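Local coordinates for mandelate racemase/muconate lactonizing enzyme-like protein (Roseovarius sp. TM1035, PDB 3RCY) that is of unproven substrate but, as an enolase-superfamily member that binds magnesium, probably abstracts a proton next to a carboxylate to isomerise or dehydrate an acid, at residues Thr145-Ala151 / Glu191-Ile196; His179-Asp185 / Ser393-Thr397. All coordinates share one frame; numbering follows the deposited sequence.

Contact 1: Thr145-Ala151 / Glu191-Ile196; sequences TSADMAA and EFCRKI
Ala147 lies against the ring of Phe192, and this pair forms the dense side of the meeting between helices 147-159 and 183-200. The CA of Ala147 stands over one face of the ring, 3.9 Å from the centroid of Phe192, a CH-pi contact displaced toward the rim. Ala150 adds its methyl obliquely, CB lying 3.4 Å from Phe192 CE2, and Ile196 CD1 reaches the same methyl. Ala151 CB packs against Lys195 O, and the three alanines are consistent with the 8.7 Å approach of the axes of 147-151 and 191-196, which cross at -37°. Toward solvent the contact turns polar. Lys195, extended beyond CG (chi2 to chi4 all near 180°), carries its aliphatic chain past Ala147 CB and places NZ between two carboxylates. NZ is 2.8 Å from Asp148 OD1, which it meets from above the carboxylate plane, and 2.8 Å from Glu191 OE2, which offers its anti lone pair. With an alanine in place of Lys195, Asp148 and Glu191 would probably lose the charge that bridges them and face each other as like charges. A water accepts from Ala147 N and donates weakly to Glu191 OE1, linking the first turn of one helix to the other. Ser146 OG caps that turn by accepting from Met149 N. Such packing of neighbouring helices on the outside of a beta/alpha barrel is characteristic of the enolase-like C-terminal domain.

Contact 2: His179-Asp185 / Ser393-Thr397; sequences HMPAMTD and SCDYT. With GOL (glycerol), chain J.
Tyr396 and Met180 come together because the ring of Tyr396 leaves its backbone with CG anti to the carbonyl carbon (chi1 -55°), which carries the phenol across to the 179-185 loop. There Tyr396 OH donates to Met180 O over 2.7 Å, in the carbonyl plane and with a C=O...donor angle of 152°; the same oxygen lies at the edge of the tyrosine ring. Ala182 CB packs obliquely on that ring, 3.6 Å from Tyr396 CD1. Cys394 makes the second point of attachment. Its CB sits over one face of the His179 imidazole, 3.8 Å from the centroid of that ring, as a CH-pi contact. With SG anti to the backbone N (chi1 177°), the sulfur passes obliquely by the imidazole and on to Asp185, where SG is 3.7 Å from OD2. That carboxylate also accepts, at 2.9 Å from OD2 and from out of its own plane, the backbone N of Ala182, the N-cap of helix 183-200, which ties the loop to the first turn. A water accepting from Met180 N gives Tyr396 OH a further, weak link. Glycerol, probably from the crystallisation liquor, lies beside Ala182 CB and the start of the helix: its O3 accepts from Met183 N at 2.8 Å and its O1 from Thr184 N, so it occupies backbone donors of the first helical turn. Arg127 of the second subunit forms a cation-pi contact with Tyr396, and Asp202 and Asp205 of that subunit also bind the glycerol. Here the last modelled residues of the chain pack on the loop that leads into a barrel helix, at a subunit interface of the enolase-like domain.

In the fold
Helix 183-200 joins the two contacts: contact 2 grips the loop that leads into it and its first turn, while contact 1 packs its middle against helix 147-159. Their centres are 19 Å apart and their nearest atoms about 7 Å, so they do not touch. Segments 179-185 and 191-196 are close in sequence, while their partners come from earlier (145-151) and much later (393-397) in the chain. The centres of contacts 1 and 2 lie about 24 and 27 Å from the centre of the chain, on the same side of it. Neither includes Glu235 or Glu261 of the magnesium site, or the residues of the ribose pockets. They differ in surroundings: no other chain touches contact 1, whereas a second subunit borders contact 2.

Contact 1: Thr145-Ala151 / Glu191-Ile196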
loop_
_atom_site.group_PDB
_atom_site.type_symbol
_atom_site.label_atom_id
_atom_site.label_comp_id
_atom_site.label_asym_id
_atom_site.label_seq_id
_atom_site.Cartn_x
_atom_site.Cartn_y
_atom_site.Cartn_z
ATOM N N THR A 145 -11.246 38.194 17.787
ATOM C CA THR A 145 -12.087 37.977 16.610
ATOM C C THR A 145 -12.166 39.194 15.677
ATOM O O THR A 145 -13.022 39.248 14.796
ATOM C CB THR A 145 -13.511 37.537 17.009
ATOM O OG1 THR A 145 -14.046 38.473 17.947
ATOM C CG2 THR A 145 -13.490 36.139 17.635
ATOM N N SER A 146 -11.270 40.160 15.869
ATOM C CA SER A 146 -11.192 41.325 14.995
ATOM C C SER A 146 -10.055 41.215 13.970
ATOM O O SER A 146 -8.884 41.355 14.328
ATOM C CB SER A 146 -11.006 42.599 15.821
ATOM O OG SER A 146 -10.857 43.718 14.965
ATOM N N ALA A 147 -10.400 40.988 12.702
ATOM C CA ALA A 147 -9.401 40.950 11.624
ATOM C C ALA A 147 -8.694 42.293 11.476
ATOM O O ALA A 147 -7.480 42.341 11.295
ATOM C CB ALA A 147 -10.036 40.523 10.301
ATOM N N ASP A 148 -9.463 43.379 11.564
ATOM C CA ASP A 148 -8.922 44.738 11.528
ATOM C C ASP A 148 -7.813 44.958 12.561
ATOM O O ASP A 148 -6.735 45.443 12.215
ATOM C CB ASP A 148 -10.043 45.779 11.700
ATOM C CG ASP A 148 -10.854 45.990 10.422
ATOM O OD1 ASP A 148 -10.516 45.407 9.376
ATOM O OD2 ASP A 148 -11.835 46.761 10.456
ATOM N N MET A 149 -8.076 44.593 13.816
ATOM C CA MET A 149 -7.086 44.748 14.885
ATOM C C MET A 149 -5.885 43.826 14.694
ATOM O O MET A 149 -4.747 44.247 14.878
ATOM C CB MET A 149 -7.714 44.528 16.263
ATOM C CG MET A 149 -8.735 45.599 16.676
ATOM S SD MET A 149 -9.344 45.310 18.352
ATOM C CE MET A 149 -11.050 45.837 18.165
ATOM N N ALA A 150 -6.142 42.575 14.313
ATOM C CA ALA A 150 -5.064 41.643 14.002
ATOM C C ALA A 150 -4.143 42.207 12.913
ATOM O O ALA A 150 -2.927 42.130 13.037
ATOM C CB ALA A 150 -5.625 40.279 13.593
ATOM N N ALA A 151 -4.724 42.785 11.861
ATOM C CA ALA A 151 -3.924 43.377 10.792
ATOM C C ALA A 151 -3.037 44.526 11.298
ATOM O O ALA A 151 -1.901 44.664 10.849
ATOM C CB ALA A 151 -4.804 43.825 9.626
ATOM N N GLU A 191 -11.267 36.256 6.282
ATOM C CA GLU A 191 -11.112 37.690 6.534
ATOM C C GLU A 191 -9.762 38.031 7.190
ATOM O O GLU A 191 -9.096 38.987 6.782
ATOM C CB GLU A 191 -12.273 38.230 7.379
ATOM C CG GLU A 191 -12.297 39.760 7.444
ATOM C CD GLU A 191 -13.232 40.320 8.505
ATOM O OE1 GLU A 191 -13.916 39.533 9.199
ATOM O OE2 GLU A 191 -13.277 41.565 8.645
ATOM N N PHE A 192 -9.374 37.259 8.206
ATOM C CA PHE A 192 -8.063 37.414 8.852
ATOM C C PHE A 192 -6.910 37.275 7.844
ATOM O O PHE A 192 -6.047 38.147 7.767
ATOM C CB PHE A 192 -7.874 36.385 9.976
ATOM C CG PHE A 192 -8.230 36.893 11.360
ATOM C CD1 PHE A 192 -9.550 37.224 11.693
ATOM C CD2 PHE A 192 -7.248 36.983 12.348
ATOM C CE1 PHE A 192 -9.877 37.665 12.979
ATOM C CE2 PHE A 192 -7.566 37.430 13.642
ATOM C CZ PHE A 192 -8.885 37.773 13.957
ATOM N N CYS A 193 -6.898 36.178 7.086
ATOM C CA CYS A 193 -5.834 35.945 6.112
ATOM C C CYS A 193 -5.774 37.059 5.075
ATOM O O CYS A 193 -4.695 37.555 4.769
ATOM C CB CYS A 193 -5.994 34.585 5.420
ATOM S SG CYS A 193 -5.627 33.170 6.479
ATOM N N ARG A 194 -6.934 37.453 4.550
ATOM C CA ARG A 194 -7.004 38.506 3.532
ATOM C C ARG A 194 -6.443 39.836 4.058
ATOM O O ARG A 194 -5.599 40.462 3.405
ATOM C CB ARG A 194 -8.453 38.682 3.024
ATOM C CG ARG A 194 -8.638 39.819 2.003
ATOM C CD ARG A 194 -10.068 39.902 1.436
ATOM N NE ARG A 194 -11.121 39.991 2.457
ATOM C CZ ARG A 194 -11.603 41.130 2.963
ATOM N NH1 ARG A 194 -11.129 42.308 2.557
ATOM N NH2 ARG A 194 -12.569 41.095 3.877
ATOM N N LYS A 195 -6.910 40.252 5.237
ATOM C CA LYS A 195 -6.507 41.537 5.816
ATOM C C LYS A 195 -5.061 41.545 6.318
ATOM O O LYS A 195 -4.355 42.550 6.176
ATOM C CB LYS A 195 -7.492 41.991 6.903
ATOM C CG LYS A 195 -8.861 42.356 6.318
ATOM C CD LYS A 195 -9.812 42.935 7.341
ATOM C CE LYS A 195 -11.115 43.322 6.656
ATOM N NZ LYS A 195 -12.117 43.840 7.617
ATOM N N ILE A 196 -4.622 40.426 6.891
ATOM C CA ILE A 196 -3.234 40.311 7.345
ATOM C C ILE A 196 -2.271 40.263 6.151
ATOM O O ILE A 196 -1.243 40.941 6.164
ATOM C CB ILE A 196 -3.027 39.133 8.346
ATOM C CG1 ILE A 196 -3.801 39.406 9.645
ATOM C CG2 ILE A 196 -1.536 38.928 8.671
ATOM C CD1 ILE A 196 -4.054 38.166 10.521
HETATM O O HOH W 1 -13.205 40.856 11.835
#

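Contact 2: His179-Asp185 / Ser393-Thr397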
loop_
_atom_site.group_PDB
_atom_site.type_symbol
_atom_site.label_atom_id
_atom_site.label_comp_id
_atom_site.label_asym_id
_atom_site.label_seq_id
_atom_site.Cartn_x
_atom_site.Cartn_y
_atom_site.Cartn_z
ATOM N N HIS A 179 -14.482 19.141 16.103
ATOM C CA HIS A 179 -15.812 19.559 15.666
ATOM C C HIS A 179 -15.750 20.165 14.271
ATOM O O HIS A 179 -14.665 20.433 13.753
ATOM C CB HIS A 179 -16.487 20.522 16.674
ATOM C CG HIS A 179 -15.759 21.819 16.867
ATOM N ND1 HIS A 179 -14.979 22.078 17.973
ATOM C CD2 HIS A 179 -15.701 22.934 16.098
ATOM C CE1 HIS A 179 -14.469 23.294 17.878
ATOM N NE2 HIS A 179 -14.887 23.832 16.745
ATOM N N MET A 180 -16.909 20.368 13.660
ATOM C CA MET A 180 -16.982 21.030 12.361
ATOM C C MET A 180 -17.006 22.540 12.598
ATOM O O MET A 180 -17.762 23.010 13.445
ATOM C CB MET A 180 -18.240 20.565 11.613
ATOM C CG MET A 180 -18.429 21.152 10.216
ATOM S SD MET A 180 -17.315 20.462 8.978
ATOM C CE MET A 180 -18.052 18.841 8.670
ATOM N N PRO A 181 -16.172 23.310 11.870
ATOM C CA PRO A 181 -16.249 24.769 12.021
ATOM C C PRO A 181 -17.626 25.303 11.620
ATOM O O PRO A 181 -18.287 24.740 10.737
ATOM C CB PRO A 181 -15.192 25.287 11.031
ATOM C CG PRO A 181 -15.066 24.174 10.001
ATOM C CD PRO A 181 -15.202 22.916 10.829
ATOM N N ALA A 182 -18.052 26.379 12.277
ATOM C CA ALA A 182 -19.217 27.134 11.839
ATOM C C ALA A 182 -18.833 27.870 10.552
ATOM O O ALA A 182 -17.648 28.092 10.312
ATOM C CB ALA A 182 -19.614 28.112 12.915
ATOM N N MET A 183 -19.821 28.231 9.726
ATOM C CA MET A 183 -19.567 29.049 8.533
ATOM C C MET A 183 -18.896 30.372 8.899
ATOM O O MET A 183 -18.048 30.868 8.159
ATOM C CB MET A 183 -20.858 29.318 7.746
ATOM C CG MET A 183 -21.268 28.206 6.773
ATOM S SD MET A 183 -20.015 27.761 5.534
ATOM C CE MET A 183 -19.813 29.317 4.660
ATOM N N THR A 184 -19.268 30.926 10.049
ATOM C CA THR A 184 -18.640 32.148 10.561
ATOM C C THR A 184 -17.159 31.964 10.922
ATOM O O THR A 184 -16.379 32.894 10.762
ATOM C CB THR A 184 -19.397 32.721 11.776
ATOM O OG1 THR A 184 -19.590 31.682 12.736
ATOM C CG2 THR A 184 -20.760 33.289 11.353
ATOM N N ASP A 185 -16.779 30.777 11.405
ATOM C CA ASP A 185 -15.362 30.449 11.656
ATOM C C ASP A 185 -14.562 30.451 10.357
ATOM O O ASP A 185 -13.424 30.937 10.302
ATOM C CB ASP A 185 -15.212 29.072 12.331
ATOM C CG ASP A 185 -15.854 29.016 13.708
ATOM O OD1 ASP A 185 -15.805 30.029 14.424
ATOM O OD2 ASP A 185 -16.393 27.951 14.080
ATOM N N SER A 393 -19.895 23.678 23.838
ATOM C CA SER A 393 -19.671 23.334 22.432
ATOM C C SER A 393 -19.429 24.571 21.561
ATOM O O SER A 393 -19.682 25.704 21.992
ATOM C CB SER A 393 -20.861 22.540 21.886
ATOM O OG SER A 393 -22.008 23.366 21.777
ATOM N N CYS A 394 -18.935 24.336 20.343
ATOM C CA CYS A 394 -18.815 25.371 19.316
ATOM C C CYS A 394 -20.171 26.051 19.074
ATOM O O CYS A 394 -21.213 25.387 19.047
ATOM C CB CYS A 394 -18.277 24.764 18.014
ATOM S SG CYS A 394 -18.152 25.915 16.605
ATOM N N ASP A 395 -20.146 27.374 18.906
ATOM C CA ASP A 395 -21.364 28.165 18.716
ATOM C C ASP A 395 -21.723 28.293 17.230
ATOM O O ASP A 395 -20.945 28.831 16.428
ATOM C CB ASP A 395 -21.207 29.553 19.359
ATOM C CG ASP A 395 -22.549 30.236 19.647
ATOM O OD1 ASP A 395 -23.537 30.011 18.910
ATOM O OD2 ASP A 395 -22.610 31.016 20.621
ATOM N N TYR A 396 -22.902 27.792 16.873
ATOM C CA TYR A 396 -23.399 27.888 15.495
ATOM C C TYR A 396 -24.503 28.947 15.365
ATOM O O TYR A 396 -24.881 29.336 14.256
ATOM C CB TYR A 396 -23.826 26.507 14.963
ATOM C CG TYR A 396 -22.708 25.489 15.068
ATOM C CD1 TYR A 396 -21.677 25.454 14.121
ATOM C CD2 TYR A 396 -22.656 24.586 16.139
ATOM C CE1 TYR A 396 -20.629 24.540 14.229
ATOM C CE2 TYR A 396 -21.614 23.661 16.253
ATOM C CZ TYR A 396 -20.604 23.646 15.293
ATOM O OH TYR A 396 -19.574 22.742 15.396
ATOM N N THR A 397 -24.991 29.424 16.511
ATOM C CA THR A 397 -25.914 30.558 16.563
ATOM C C THR A 397 -25.124 31.847 16.799
ATOM O O THR A 397 -25.297 32.833 16.082
ATOM C CB THR A 397 -26.963 30.387 17.688
ATOM O OG1 THR A 397 -27.525 29.071 17.625
ATOM C CG2 THR A 397 -28.085 31.428 17.558
HETATM C C1 GOL J . -22.642 29.150 11.766
HETATM O O1 GOL J . -21.978 30.028 10.904
HETATM C C2 GOL J . -23.874 28.683 11.034
HETATM O O2 GOL J . -24.908 28.593 11.980
HETATM C C3 GOL J . -23.663 27.337 10.348
HETATM O O3 GOL J . -22.296 27.008 10.234
HETATM O O HOH W 2 -19.307 19.395 14.908
HETATM O O HOH W 3 -21.938 31.116 14.041
#